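Local coordinates for protein PvdO (PDB 5HHA) that takes part in pyoverdine chromophore maturation in the periplasm, has a fold of the formylglycine-generating-enzyme family and binds calcium, though formylglycine-generating oxidase activity is only presumed, at residues A[167-170]-A[171-175]; A[185-189]-A[190-194]. All coordinates share one frame; numbering follows the deposited sequence. Where two conformers were deposited one is given.

How the interactions relate
Both interactions lie in the long irregular connection that leaves helix 154-162 and ends at strand 218-221, and they follow one another along it without nesting or crossing. From the N terminus, interaction 1 (167-175) comes first: three phenylalanines, two residues apart each time, gather along an irregular, proline-rich chain. Interaction 2 (185-194) opens ten residues later and does close a loop, which wraps around a calcium ion. Their centres are about 16 Å apart and their nearest atoms about 5 Å, without touching. Interaction 1 touches H184 and H214, and N186 of interaction 2 bonds to F196 and N216, so both hold to the chain just before strand 218-221. They illustrate two ways of ordering irregular chain, aromatic packing and metal coordination.

Interaction 1. Residues A[167-170]-A[171-175]; sequences GPFP and FPFDE
An aromatic cluster of F169, F171 and F173 organises this proline-rich run of chain, with the ring of F169 meeting the other two. The backbone, with a proline at every second position from P168 to P172, forms neither helix nor strand. No direct hydrogen bond joins 167-170 to 171-175, and the direct contacts between the side chains of the two segments are apolar and aromatic. F169 and F171 lie nearly parallel, their planes 26° apart, but slid so far that they barely overlap, with centroids 5.2 Å apart. The two side chains come closest at F169 CD1 and F171 CZ, 3.5 Å apart. A CH-pi contact brings F169 CB over one face of the F171 ring, 3.9 Å from its centroid. The first torsion of F171 (chi1 45°) sets CG between its own backbone N and carbonyl carbon, which turns the ring back until its face meets F169 CB. P170 runs alongside, its CD 3.9 Å from F171 CD2. F173 meets F169 differently: the two rings are steeply inclined, at 74°, and F169 CE2 comes within 3.7 Å of F173 CE1. A water bridges the backbone here, donating to F169 O at 2.9 Å and weakly to F171 O. Such a cluster shows how residues close in sequence can form a local aromatic cluster without a regular element. The segment belongs to the loop between helix 154-162 and strand 218-221; G167 O accepts from R162 at the end of that helix, while H184 stacks on F171 and H214, shortly before the strand, meets it edge-to-face.

Interaction 2. Residues A[185-189]-A[190-194]; sequences ANTYG and ASDGY. With CA (calcium ion), chain C.
D192 and N186 meet at a calcium ion, around which the loop 185-194 folds as a compact metal-binding turn. The tight part is the coordination shell. D192 binds through both carboxylate oxygens, OD1 at 2.4 Å and OD2 at 2.5 Å from calcium, while N186 brings in OD1 at 2.4 Å, its amide plane 81° from the carboxylate. The carbonyls of T187, G189 and Y194, with one water, complete a shell of seven oxygens. N186 extends with CG anti to the backbone N (chi1 -178°), which carries OD1 to the metal; its ND2 is held elsewhere, by F196 O and N216 OD1. Two backbone amides also fix the carboxylate: T187 N donates to D192 OD2 at 2.9 Å from above its plane, and Y194 N reaches OD1 at 3.0 Å, an Asx turn. The side around Y188 and S191 is looser and exposed, and waters mediate much of its contact: one accepts from S191 N and donates to Y188 O at 2.8 Å, and another links S191 OG with D192 OD2. With a single carboxylate among otherwise neutral ligands, the loop probably leaves the ion a net positive charge, and calcium would offset repulsion among the converging oxygens.

Interaction 1. Residues A[167-170]-A[171-175]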
loop_
_atom_site.group_PDB
_atom_site.type_symbol
_atom_site.label_atom_id
_atom_site.label_comp_id
_atom_site.label_asym_id
_atom_site.label_seq_id
_atom_site.Cartn_x
_atom_site.Cartn_y
_atom_site.Cartn_z
ATOM N N GLY A 167 11.667 2.428 14.042
ATOM C CA GLY A 167 12.614 1.562 13.352
ATOM C C GLY A 167 12.072 1.065 12.037
ATOM O O GLY A 167 11.012 1.505 11.573
ATOM N N PRO A 168 12.797 0.142 11.414
ATOM C CA PRO A 168 12.375 -0.357 10.107
ATOM C C PRO A 168 11.059 -1.144 10.135
ATOM O O PRO A 168 10.324 -1.157 9.130
ATOM C CB PRO A 168 13.541 -1.254 9.676
ATOM C CG PRO A 168 14.212 -1.642 10.912
ATOM C CD PRO A 168 14.070 -0.462 11.846
ATOM N N PHE A 169 10.760 -1.808 11.250
ATOM C CA PHE A 169 9.561 -2.635 11.335
ATOM C C PHE A 169 8.832 -2.450 12.654
ATOM O O PHE A 169 9.455 -2.289 13.704
ATOM C CB PHE A 169 9.904 -4.112 11.217
ATOM C CG PHE A 169 10.673 -4.449 9.967
ATOM C CD1 PHE A 169 10.035 -4.479 8.735
ATOM C CD2 PHE A 169 12.040 -4.704 10.000
ATOM C CE1 PHE A 169 10.734 -4.768 7.559
ATOM C CE2 PHE A 169 12.735 -4.983 8.816
ATOM C CZ PHE A 169 12.083 -5.012 7.621
ATOM N N PRO A 170 7.497 -2.524 12.630
ATOM C CA PRO A 170 6.729 -2.421 13.879
ATOM C C PRO A 170 6.638 -3.742 14.647
ATOM O O PRO A 170 6.006 -3.764 15.720
ATOM C CB PRO A 170 5.352 -1.959 13.391
ATOM C CG PRO A 170 5.228 -2.547 12.017
ATOM C CD PRO A 170 6.633 -2.489 11.432
ATOM N N PHE A 171 7.293 -4.788 14.177
ATOM C CA PHE A 171 7.263 -6.115 14.759
ATOM C C PHE A 171 8.700 -6.559 14.912
ATOM O O PHE A 171 9.595 -6.024 14.247
ATOM C CB PHE A 171 6.496 -7.086 13.854
ATOM C CG PHE A 171 6.856 -6.980 12.404
ATOM C CD1 PHE A 171 8.027 -7.530 11.936
ATOM C CD2 PHE A 171 6.026 -6.310 11.512
ATOM C CE1 PHE A 171 8.359 -7.429 10.604
ATOM C CE2 PHE A 171 6.357 -6.200 10.171
ATOM C CZ PHE A 171 7.522 -6.751 9.732
ATOM N N PRO A 172 8.938 -7.546 15.777
ATOM C CA PRO A 172 10.287 -8.080 15.939
ATOM C C PRO A 172 10.685 -8.989 14.776
ATOM O O PRO A 172 9.840 -9.543 14.084
ATOM C CB PRO A 172 10.180 -8.901 17.233
ATOM C CG PRO A 172 8.774 -9.285 17.300
ATOM C CD PRO A 172 7.985 -8.172 16.716
ATOM N N PHE A 173 11.984 -9.149 14.571
ATOM C CA PHE A 173 12.501 -10.157 13.658
ATOM C C PHE A 173 12.140 -11.559 14.122
ATOM O O PHE A 173 11.967 -11.812 15.329
ATOM C CB PHE A 173 14.027 -10.043 13.552
ATOM C CG PHE A 173 14.491 -8.845 12.760
ATOM C CD1 PHE A 173 14.194 -8.716 11.421
ATOM C CD2 PHE A 173 15.222 -7.862 13.371
ATOM C CE1 PHE A 173 14.633 -7.610 10.693
ATOM C CE2 PHE A 173 15.649 -6.757 12.657
ATOM C CZ PHE A 173 15.342 -6.641 11.319
ATOM N N ASP A 174 12.034 -12.476 13.184
ATOM C CA ASP A 174 11.795 -13.863 13.539
ATOM C C ASP A 174 12.939 -14.356 14.400
ATOM O O ASP A 174 14.110 -14.078 14.135
ATOM C CB ASP A 174 11.811 -14.766 12.304
ATOM C CG ASP A 174 10.711 -14.473 11.264
ATOM O OD1 ASP A 174 9.762 -13.717 11.508
ATOM O OD2 ASP A 174 10.838 -15.062 10.170
ATOM N N GLU A 175 12.630 -15.154 15.410
ATOM C CA GLU A 175 13.663 -15.827 16.188
ATOM C C GLU A 175 14.426 -16.791 15.290
ATOM O O GLU A 175 13.836 -17.427 14.430
ATOM C CB GLU A 175 13.017 -16.598 17.345
ATOM C CG GLU A 175 12.513 -15.692 18.451
ATOM C CD GLU A 175 13.636 -14.941 19.150
ATOM O OE1 GLU A 175 14.662 -15.568 19.485
ATOM O OE2 GLU A 175 13.502 -13.714 19.354
HETATM O O HOH W 1 9.838 -3.575 16.314
#

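Interaction 2. Residues A[185-189]-A[190-194]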
loop_
_atom_site.group_PDB
_atom_site.type_symbol
_atom_site.label_atom_id
_atom_site.label_comp_id
_atom_site.label_asym_id
_atom_site.label_seq_id
_atom_site.Cartn_x
_atom_site.Cartn_y
_atom_site.Cartn_z
ATOM N N ALA A 185 5.347 -10.971 7.375
ATOM C CA ALA A 185 5.163 -10.434 6.039
ATOM C C ALA A 185 5.522 -11.423 4.978
ATOM O O ALA A 185 6.381 -12.261 5.151
ATOM C CB ALA A 185 6.027 -9.186 5.872
ATOM N N ASN A 186 4.879 -11.273 3.828
ATOM C CA ASN A 186 5.134 -12.098 2.661
ATOM C C ASN A 186 6.122 -11.452 1.701
ATOM O O ASN A 186 5.808 -10.437 1.079
ATOM C CB ASN A 186 3.806 -12.388 1.938
ATOM C CG ASN A 186 3.967 -13.281 0.730
ATOM O OD1 ASN A 186 4.973 -13.948 0.563
ATOM N ND2 ASN A 186 2.932 -13.365 -0.082
ATOM N N THR A 187 7.331 -11.996 1.652
ATOM C CA THR A 187 8.389 -11.480 0.793
ATOM C C THR A 187 8.958 -12.642 0.008
ATOM O O THR A 187 8.355 -13.719 0.000
ATOM C CB THR A 187 9.484 -10.712 1.561
ATOM O OG1 THR A 187 10.265 -11.609 2.366
ATOM C CG2 THR A 187 8.847 -9.628 2.402
ATOM N N TYR A 188 10.061 -12.456 -0.703
ATOM C CA TYR A 188 10.585 -13.475 -1.611
ATOM C C TYR A 188 10.678 -14.850 -0.972
ATOM O O TYR A 188 11.188 -15.022 0.118
ATOM C CB TYR A 188 11.994 -13.076 -2.097
ATOM C CG TYR A 188 12.648 -14.185 -2.873
ATOM C CD1 TYR A 188 12.231 -14.486 -4.156
ATOM C CD2 TYR A 188 13.637 -14.992 -2.295
ATOM C CE1 TYR A 188 12.784 -15.552 -4.851
ATOM C CE2 TYR A 188 14.199 -16.055 -2.993
ATOM C CZ TYR A 188 13.770 -16.315 -4.251
ATOM O OH TYR A 188 14.346 -17.382 -4.920
ATOM N N GLY A 189 10.195 -15.840 -1.695
ATOM C CA GLY A 189 10.406 -17.227 -1.318
ATOM C C GLY A 189 9.359 -17.778 -0.386
ATOM O O GLY A 189 8.503 -17.091 0.095
ATOM N N ALA A 190 9.507 -19.061 -0.109
ATOM C CA ALA A 190 8.475 -19.853 0.539
ATOM C C ALA A 190 8.575 -19.915 2.053
ATOM O O ALA A 190 7.710 -20.560 2.685
ATOM C CB ALA A 190 8.521 -21.281 -0.037
ATOM N N SER A 191 9.558 -19.261 2.683
ATOM C CA SER A 191 9.709 -19.400 4.120
ATOM C C SER A 191 8.518 -18.850 4.893
ATOM O O SER A 191 8.319 -19.222 6.047
ATOM C CB SER A 191 11.003 -18.764 4.640
ATOM O OG SER A 191 10.974 -17.353 4.503
ATOM N N ASP A 192 7.761 -17.941 4.275
ATOM C CA ASP A 192 6.543 -17.370 4.844
ATOM C C ASP A 192 5.250 -18.101 4.455
ATOM O O ASP A 192 4.187 -17.659 4.882
ATOM C CB ASP A 192 6.427 -15.899 4.451
ATOM C CG ASP A 192 6.544 -15.701 2.972
ATOM O OD1 ASP A 192 5.938 -16.488 2.199
ATOM O OD2 ASP A 192 7.278 -14.783 2.541
ATOM N N GLY A 193 5.377 -19.189 3.698
ATOM C CA GLY A 193 4.236 -19.965 3.273
ATOM C C GLY A 193 3.760 -19.754 1.853
ATOM O O GLY A 193 2.902 -20.538 1.382
ATOM N N TYR A 194 4.258 -18.732 1.148
ATOM C CA TYR A 194 3.664 -18.343 -0.143
ATOM C C TYR A 194 4.733 -18.011 -1.158
ATOM O O TYR A 194 5.638 -17.222 -0.868
ATOM C CB TYR A 194 2.731 -17.131 0.047
ATOM C CG TYR A 194 1.748 -17.318 1.170
ATOM C CD1 TYR A 194 2.075 -16.988 2.461
ATOM C CD2 TYR A 194 0.489 -17.889 0.945
ATOM C CE1 TYR A 194 1.213 -17.186 3.481
ATOM C CE2 TYR A 194 -0.383 -18.086 1.972
ATOM C CZ TYR A 194 -0.024 -17.746 3.242
ATOM O OH TYR A 194 -0.930 -17.987 4.268
HETATM CA CA CA C . 6.781 -15.445 0.177
HETATM O O HOH W 2 9.024 -13.023 4.410
HETATM O O HOH W 3 11.660 -17.194 1.795
HETATM O O HOH W 4 9.853 -15.357 3.272
HETATM O O HOH W 5 6.751 -14.791 -2.101
#